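PDB 2XWG: sortase from Actinomyces oris, which binds calcium and probably acts as a class C sortase, a cysteine transpeptidase that joins pilin subunits during assembly of the fimbriae. Local coordinates for residues K57-A62 / L137-P142; E63-N68 / Q90-E95. One frame throughout, in Å; residues are numbered along the deposited sequence.

Both contacts pack against helix 55-68, the first using its K57-A62 turns and the second E63-N68, with centres 9 Å apart. Contact 1 is the more buried: the loop before strand 144-149 reaches the helix through aliphatic side chains and one arginine. Contact 2 is only partly buried and joins the helix to segment 90-95 through two tyrosines and a glutamate. They interlock through two probable hydrogen bonds, L137 N to N66 OD1 at 2.8 Å and S61 OG to E95 OE1 at 2.9 Å. One calcium ion serves both, taking a carboxylate oxygen from contact 1 and a backbone carbonyl from contact 2.

Contact 1: K57-A62 / L137-P142; sequences KERASA and LPVGGP. With CA (calcium ion), chain G.
A62 fits its methyl group against two residues of the 137-142 loop, and this apolar packing is the centre of the contact. Its CB lies 3.9 Å from V139 CG1 and 4.0 Å from V139 CG2, so the methyl meets both branches of the valine. L137 closes in beside it with one branch, CD1, which stands 4.0 Å from A62 CA.

The polar part lies one turn earlier on the helix. R59 is extended, with CG anti to the backbone N (chi1 -174°), which carries its guanidinium out to the loop, where NH2 comes 3.1 Å from V139 O. V139 CB sits over one face of the guanidinium, offset toward its rim, so the valine meets both the arginine and the alanine. R59 NH1 is hydrogen-bonded to the carbonyl of S176.

Metal binding is a separate part of the chemistry. E58 does not touch the loop; its chain bends at chi2 (-88°) and gives OE2 to the calcium ion at 2.8 Å, a site completed by D97 and the backbone carbonyl of H94.

The contact thus joins helix 55-68 to the loop between strands 129-131 and 144-149. R59 also packs on L181 of strand 179-191, while L137 and P138 touch H131 of strand 129-131, and the loop then leads into strand 144-149.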
ATOM      1  N   LYS A  57     -13.374 -17.204   0.978  1.00 59.99           N
ATOM      2  CA  LYS A  57     -12.669 -17.556   2.196  1.00 63.05           C
ATOM      3  C   LYS A  57     -11.471 -16.622   2.350  1.00 59.93           C
ATOM      4  O   LYS A  57     -11.238 -16.079   3.429  1.00 59.64           O
ATOM      5  CB  LYS A  57     -12.230 -19.024   2.184  1.00 64.01           C
ATOM      6  CG  LYS A  57     -13.349 -20.013   2.509  1.00 78.50           C
ATOM      7  CD  LYS A  57     -12.976 -21.476   2.158  1.00 83.59           C
ATOM      8  CE  LYS A  57     -13.095 -21.767   0.652  1.00 81.47           C
ATOM      9  NZ  LYS A  57     -12.511 -23.095   0.242  1.00 81.15           N
ATOM     10  N   GLU A  58     -10.733 -16.430   1.257  1.00 57.43           N
ATOM     11  CA  GLU A  58      -9.541 -15.586   1.245  1.00 55.45           C
ATOM     12  C   GLU A  58      -9.859 -14.172   1.683  1.00 52.43           C
ATOM     13  O   GLU A  58      -9.074 -13.534   2.364  1.00 49.15           O
ATOM     14  CB  GLU A  58      -8.930 -15.549  -0.150  1.00 53.48           C
ATOM     15  CG  GLU A  58      -8.048 -16.718  -0.449  1.00 55.51           C
ATOM     16  CD  GLU A  58      -6.647 -16.456  -0.005  1.00 54.25           C
ATOM     17  OE1 GLU A  58      -6.461 -15.465   0.715  1.00 58.83           O
ATOM     18  OE2 GLU A  58      -5.727 -17.216  -0.367  1.00 57.86           O
ATOM     19  N   ARG A  59     -11.019 -13.678   1.292  1.00 50.40           N
ATOM     20  CA  ARG A  59     -11.368 -12.337   1.675  1.00 49.65           C
ATOM     21  C   ARG A  59     -11.723 -12.229   3.163  1.00 58.14           C
ATOM     22  O   ARG A  59     -11.306 -11.279   3.850  1.00 56.46           O
ATOM     23  CB  ARG A  59     -12.498 -11.810   0.813  1.00 48.94           C
ATOM     24  CG  ARG A  59     -12.767 -10.374   1.121  1.00 53.65           C
ATOM     25  CD  ARG A  59     -13.745  -9.732   0.175  1.00 55.53           C
ATOM     26  NE  ARG A  59     -13.507  -8.295   0.204  1.00 57.42           N
ATOM     27  CZ  ARG A  59     -12.801  -7.655  -0.721  1.00 55.23           C
ATOM     28  NH1 ARG A  59     -12.302  -8.341  -1.749  1.00 49.67           N
ATOM     29  NH2 ARG A  59     -12.613  -6.341  -0.629  1.00 50.52           N
ATOM     30  N   ALA A  60     -12.489 -13.196   3.665  1.00 52.25           N
ATOM     31  CA  ALA A  60     -12.890 -13.183   5.073  1.00 51.65           C
ATOM     32  C   ALA A  60     -11.674 -13.333   5.976  1.00 52.73           C
ATOM     33  O   ALA A  60     -11.608 -12.734   7.047  1.00 58.84           O
ATOM     34  CB  ALA A  60     -13.900 -14.282   5.363  1.00 54.12           C
ATOM     35  N   SER A  61     -10.711 -14.137   5.539  1.00 42.97           N
ATOM     36  CA  SER A  61      -9.469 -14.287   6.271  1.00 42.36           C
ATOM     37  C   SER A  61      -8.666 -12.981   6.237  1.00 46.39           C
ATOM     38  O   SER A  61      -8.099 -12.560   7.256  1.00 47.21           O
ATOM     39  CB  SER A  61      -8.646 -15.432   5.695  1.00 40.60           C
ATOM     40  OG  SER A  61      -7.402 -15.517   6.363  1.00 46.99           O
ATOM     41  N   ALA A  62      -8.618 -12.343   5.070  1.00 45.63           N
ATOM     42  CA  ALA A  62      -7.983 -11.041   4.951  1.00 46.66           C
ATOM     43  C   ALA A  62      -8.609 -10.088   5.959  1.00 51.84           C
ATOM     44  O   ALA A  62      -7.899  -9.385   6.681  1.00 49.88           O
ATOM     45  CB  ALA A  62      -8.138 -10.490   3.549  1.00 40.37           C
ATOM     46  N   LEU A 137      -4.074  -5.139   5.052  1.00 33.33           N
ATOM     47  CA  LEU A 137      -4.134  -5.686   3.703  1.00 30.68           C
ATOM     48  C   LEU A 137      -5.087  -4.848   2.861  1.00 30.54           C
ATOM     49  O   LEU A 137      -6.062  -4.322   3.381  1.00 36.25           O
ATOM     50  CB  LEU A 137      -4.613  -7.141   3.766  1.00 32.01           C
ATOM     51  CG  LEU A 137      -3.731  -8.074   4.597  1.00 30.67           C
ATOM     52  CD1 LEU A 137      -4.314  -9.466   4.649  1.00 35.03           C
ATOM     53  CD2 LEU A 137      -2.311  -8.103   4.059  1.00 25.84           C
ATOM     54  N   PRO A 138      -4.822  -4.720   1.552  1.00 31.22           N
ATOM     55  CA  PRO A 138      -5.674  -3.859   0.716  1.00 31.64           C
ATOM     56  C   PRO A 138      -7.006  -4.504   0.306  1.00 38.24           C
ATOM     57  O   PRO A 138      -7.213  -4.794  -0.885  1.00 36.27           O
ATOM     58  CB  PRO A 138      -4.814  -3.630  -0.530  1.00 28.14           C
ATOM     59  CG  PRO A 138      -3.955  -4.842  -0.624  1.00 23.27           C
ATOM     60  CD  PRO A 138      -3.693  -5.293   0.793  1.00 30.41           C
ATOM     61  N   VAL A 139      -7.893  -4.721   1.273  1.00 40.04           N
ATOM     62  CA  VAL A 139      -9.228  -5.247   0.998  1.00 39.16           C
ATOM     63  C   VAL A 139     -10.256  -4.267   1.542  1.00 41.60           C
ATOM     64  O   VAL A 139     -11.448  -4.577   1.630  1.00 45.72           O
ATOM     65  CB  VAL A 139      -9.457  -6.638   1.641  1.00 40.75           C
ATOM     66  CG1 VAL A 139      -8.800  -7.758   0.820  1.00 35.05           C
ATOM     67  CG2 VAL A 139      -8.954  -6.642   3.082  1.00 41.01           C
ATOM     68  N   GLY A 140      -9.799  -3.072   1.897  1.00 31.47           N
ATOM     69  CA  GLY A 140     -10.714  -2.053   2.366  1.00 35.70           C
ATOM     70  C   GLY A 140     -11.463  -2.459   3.628  1.00 41.84           C
ATOM     71  O   GLY A 140     -11.116  -3.437   4.291  1.00 41.22           O
ATOM     72  N   GLY A 141     -12.498  -1.703   3.972  1.00 43.21           N
ATOM     73  CA  GLY A 141     -13.262  -2.012   5.160  1.00 46.67           C
ATOM     74  C   GLY A 141     -12.898  -1.049   6.263  1.00 55.18           C
ATOM     75  O   GLY A 141     -12.019  -0.212   6.079  1.00 56.71           O
ATOM     76  N   PRO A 142     -13.547  -1.178   7.429  1.00 57.12           N
ATOM     77  CA  PRO A 142     -13.504  -0.130   8.451  1.00 56.12           C
ATOM     78  C   PRO A 142     -12.334  -0.310   9.415  1.00 55.67           C
ATOM     79  O   PRO A 142     -11.929  -1.442   9.685  1.00 54.66           O
ATOM     80  CB  PRO A 142     -14.824  -0.341   9.178  1.00 64.13           C
ATOM     81  CG  PRO A 142     -15.128  -1.868   9.001  1.00 59.78           C
ATOM     82  CD  PRO A 142     -14.217  -2.394   7.922  1.00 54.41           C
TER
HETATM   83 CA    CA G1287      -4.943 -17.673   2.268  1.00 72.51          CA

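Contact 2: E63-N68 / Q90-E95; sequences ETYNNN and QAYLHE. With CA (calcium ion), chain G.
Y65 reaches across from helix 55-68 to Y92 and E95, and the close packing is confined to these three side chains. A chi1 of -177° turns the Y65 ring outward from its helix, alongside both partners, with E95 CG near its CD2 and Y92 at its hydroxyl end. CD2 of Y65 lies 3.7 Å from E95 CG, the ring and carboxylate planes 53° apart, and Y65 OH comes 3.7 Å from Y92 CD1. The two tyrosines meet at a slant, hydroxyl end against ring, and are not stacked. With an alanine here instead of Y65, the ring that links helix 55-68 to segment 90-95 is lost, and a gap would probably open beside E95 CG and Y92 CD1.

On the looser side, H94 is exposed and its ring takes no part in the contact; ND1 makes a weak hydrogen bond of 3.5 Å to Q90 O. Its backbone serves the metal instead: H94 O binds the calcium ion at 2.7 Å.

Y92 OH is hydrogen-bonded to H131 ND1 and G119 N, and E95 OE1 to S61 OG. Y65 therefore contributes van der Waals contact, whereas the E95-S61 hydrogen bond and the shared calcium ion tie H94 and E95 to helix 55-68.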
ATOM      1  N   GLU A  63      -9.939 -10.067   6.021  1.00 64.06           N
ATOM      2  CA  GLU A  63     -10.614  -9.113   6.903  1.00 69.66           C
ATOM      3  C   GLU A  63     -10.382  -9.477   8.373  1.00 70.54           C
ATOM      4  O   GLU A  63     -10.262  -8.604   9.239  1.00 66.90           O
ATOM      5  CB  GLU A  63     -12.108  -9.012   6.574  1.00 72.96           C
ATOM      6  CG  GLU A  63     -12.400  -9.019   5.066  1.00 77.61           C
ATOM      7  CD  GLU A  63     -13.604  -8.165   4.672  1.00 87.93           C
ATOM      8  OE1 GLU A  63     -13.857  -7.143   5.364  1.00 90.61           O
ATOM      9  OE2 GLU A  63     -14.286  -8.517   3.669  1.00 82.33           O
ATOM     10  N   THR A  64     -10.308 -10.770   8.658  1.00 58.09           N
ATOM     11  CA  THR A  64      -9.923 -11.185   9.996  1.00 61.03           C
ATOM     12  C   THR A  64      -8.519 -10.664  10.302  1.00 59.93           C
ATOM     13  O   THR A  64      -8.326 -10.029  11.336  1.00 65.13           O
ATOM     14  CB  THR A  64     -10.032 -12.709  10.189  1.00 64.45           C
ATOM     15  OG1 THR A  64     -11.418 -13.081  10.190  1.00 62.65           O
ATOM     16  CG2 THR A  64      -9.389 -13.135  11.505  1.00 62.11           C
ATOM     17  N   TYR A  65      -7.562 -10.885   9.394  1.00 51.76           N
ATOM     18  CA  TYR A  65      -6.203 -10.341   9.558  1.00 49.67           C
ATOM     19  C   TYR A  65      -6.193  -8.858   9.959  1.00 52.76           C
ATOM     20  O   TYR A  65      -5.564  -8.466  10.951  1.00 49.48           O
ATOM     21  CB  TYR A  65      -5.345 -10.532   8.297  1.00 46.67           C
ATOM     22  CG  TYR A  65      -3.903 -10.034   8.452  1.00 43.59           C
ATOM     23  CD1 TYR A  65      -3.575  -8.697   8.266  1.00 38.43           C
ATOM     24  CD2 TYR A  65      -2.878 -10.910   8.797  1.00 43.15           C
ATOM     25  CE1 TYR A  65      -2.259  -8.244   8.419  1.00 39.90           C
ATOM     26  CE2 TYR A  65      -1.568 -10.472   8.944  1.00 37.31           C
ATOM     27  CZ  TYR A  65      -1.261  -9.144   8.758  1.00 39.66           C
ATOM     28  OH  TYR A  65       0.046  -8.728   8.926  1.00 37.35           O
ATOM     29  N   ASN A  66      -6.870  -8.031   9.172  1.00 50.86           N
ATOM     30  CA  ASN A  66      -6.939  -6.609   9.468  1.00 49.29           C
ATOM     31  C   ASN A  66      -7.452  -6.342  10.881  1.00 53.01           C
ATOM     32  O   ASN A  66      -6.937  -5.485  11.596  1.00 56.75           O
ATOM     33  CB  ASN A  66      -7.809  -5.894   8.434  1.00 48.66           C
ATOM     34  CG  ASN A  66      -7.185  -5.894   7.066  1.00 40.70           C
ATOM     35  OD1 ASN A  66      -5.977  -5.959   6.941  1.00 39.89           O
ATOM     36  ND2 ASN A  66      -8.002  -5.831   6.035  1.00 42.51           N
ATOM     37  N   ASN A  67      -8.464  -7.098  11.279  1.00 61.11           N
ATOM     38  CA  ASN A  67      -9.116  -6.907  12.569  1.00 64.35           C
ATOM     39  C   ASN A  67      -8.318  -7.416  13.781  1.00 67.44           C
ATOM     40  O   ASN A  67      -8.464  -6.899  14.894  1.00 67.20           O
ATOM     41  CB  ASN A  67     -10.529  -7.492  12.516  1.00 59.60           C
ATOM     42  CG  ASN A  67     -11.449  -6.682  11.617  1.00 62.49           C
ATOM     43  OD1 ASN A  67     -11.306  -5.459  11.511  1.00 65.14           O
ATOM     44  ND2 ASN A  67     -12.391  -7.352  10.956  1.00 63.37           N
ATOM     45  N   ASN A  68      -7.471  -8.418  13.565  1.00 65.49           N
ATOM     46  CA  ASN A  68      -6.540  -8.840  14.608  1.00 71.72           C
ATOM     47  C   ASN A  68      -5.205  -8.087  14.540  1.00 70.79           C
ATOM     48  O   ASN A  68      -4.334  -8.269  15.395  1.00 70.77           O
ATOM     49  CB  ASN A  68      -6.304 -10.359  14.576  1.00 71.59           C
ATOM     50  CG  ASN A  68      -7.458 -11.153  15.198  1.00 79.81           C
ATOM     51  OD1 ASN A  68      -8.072 -11.993  14.534  1.00 81.23           O
ATOM     52  ND2 ASN A  68      -7.750 -10.892  16.479  1.00 79.48           N
ATOM     53  N   GLN A  90       5.701 -14.798   8.094  1.00 47.40           N
ATOM     54  CA  GLN A  90       5.306 -15.973   7.352  1.00 44.01           C
ATOM     55  C   GLN A  90       3.804 -16.097   7.426  1.00 46.16           C
ATOM     56  O   GLN A  90       3.168 -16.518   6.473  1.00 47.54           O
ATOM     57  CB  GLN A  90       5.967 -17.230   7.903  1.00 50.64           C
ATOM     58  CG  GLN A  90       7.440 -17.346   7.593  1.00 50.04           C
ATOM     59  CD  GLN A  90       7.743 -17.204   6.110  1.00 54.42           C
ATOM     60  OE1 GLN A  90       8.650 -16.459   5.720  1.00 54.43           O
ATOM     61  NE2 GLN A  90       6.999 -17.926   5.278  1.00 52.25           N
ATOM     62  N   ALA A  91       3.218 -15.735   8.557  1.00 48.24           N
ATOM     63  CA  ALA A  91       1.768 -15.845   8.658  1.00 52.89           C
ATOM     64  C   ALA A  91       1.138 -14.902   7.641  1.00 48.80           C
ATOM     65  O   ALA A  91       0.101 -15.196   7.044  1.00 50.26           O
ATOM     66  CB  ALA A  91       1.290 -15.517  10.066  1.00 52.09           C
ATOM     67  N   TYR A  92       1.800 -13.775   7.438  1.00 49.46           N
ATOM     68  CA  TYR A  92       1.300 -12.718   6.571  1.00 49.14           C
ATOM     69  C   TYR A  92       1.366 -13.173   5.118  1.00 42.22           C
ATOM     70  O   TYR A  92       0.459 -12.924   4.340  1.00 43.80           O
ATOM     71  CB  TYR A  92       2.105 -11.442   6.839  1.00 39.23           C
ATOM     72  CG  TYR A  92       2.181 -10.412   5.732  1.00 39.28           C
ATOM     73  CD1 TYR A  92       1.155  -9.514   5.516  1.00 35.15           C
ATOM     74  CD2 TYR A  92       3.319 -10.296   4.952  1.00 39.05           C
ATOM     75  CE1 TYR A  92       1.237  -8.572   4.534  1.00 33.13           C
ATOM     76  CE2 TYR A  92       3.415  -9.350   3.975  1.00 33.43           C
ATOM     77  CZ  TYR A  92       2.378  -8.490   3.770  1.00 34.46           C
ATOM     78  OH  TYR A  92       2.491  -7.538   2.790  1.00 35.46           O
ATOM     79  N   LEU A  93       2.426 -13.880   4.773  1.00 37.11           N
ATOM     80  CA  LEU A  93       2.585 -14.372   3.416  1.00 37.13           C
ATOM     81  C   LEU A  93       1.413 -15.237   2.983  1.00 41.56           C
ATOM     82  O   LEU A  93       1.170 -15.421   1.788  1.00 42.65           O
ATOM     83  CB  LEU A  93       3.875 -15.172   3.311  1.00 40.25           C
ATOM     84  CG  LEU A  93       5.076 -14.498   2.655  1.00 39.52           C
ATOM     85  CD1 LEU A  93       5.100 -13.008   2.920  1.00 31.87           C
ATOM     86  CD2 LEU A  93       6.352 -15.164   3.147  1.00 41.31           C
ATOM     87  N   HIS A  94       0.696 -15.789   3.952  1.00 51.20           N
ATOM     88  CA  HIS A  94      -0.403 -16.686   3.637  1.00 54.99           C
ATOM     89  C   HIS A  94      -1.671 -15.901   3.328  1.00 52.71           C
ATOM     90  O   HIS A  94      -2.597 -16.432   2.736  1.00 53.35           O
ATOM     91  CB  HIS A  94      -0.670 -17.668   4.781  1.00 58.28           C
ATOM     92  CG  HIS A  94       0.123 -18.932   4.694  1.00 61.28           C
ATOM     93  ND1 HIS A  94       1.171 -19.215   5.547  1.00 64.85           N
ATOM     94  CD2 HIS A  94       0.018 -19.994   3.863  1.00 62.75           C
ATOM     95  CE1 HIS A  94       1.678 -20.395   5.243  1.00 69.82           C
ATOM     96  NE2 HIS A  94       0.997 -20.891   4.224  1.00 73.49           N
ATOM     97  N   GLU A  95      -1.726 -14.637   3.723  1.00 38.54           N
ATOM     98  CA  GLU A  95      -2.909 -13.854   3.416  1.00 37.95           C
ATOM     99  C   GLU A  95      -2.888 -13.421   1.961  1.00 35.73           C
ATOM    100  O   GLU A  95      -1.830 -13.182   1.393  1.00 35.67           O
ATOM    101  CB  GLU A  95      -3.027 -12.661   4.348  1.00 35.15           C
ATOM    102  CG  GLU A  95      -3.111 -13.066   5.806  1.00 40.27           C
ATOM    103  CD  GLU A  95      -4.420 -13.767   6.135  1.00 45.60           C
ATOM    104  OE1 GLU A  95      -5.346 -13.740   5.289  1.00 43.60           O
ATOM    105  OE2 GLU A  95      -4.530 -14.332   7.246  1.00 46.03           O
TER
HETATM  106 CA    CA G1287      -4.943 -17.673   2.268  1.00 72.51          CA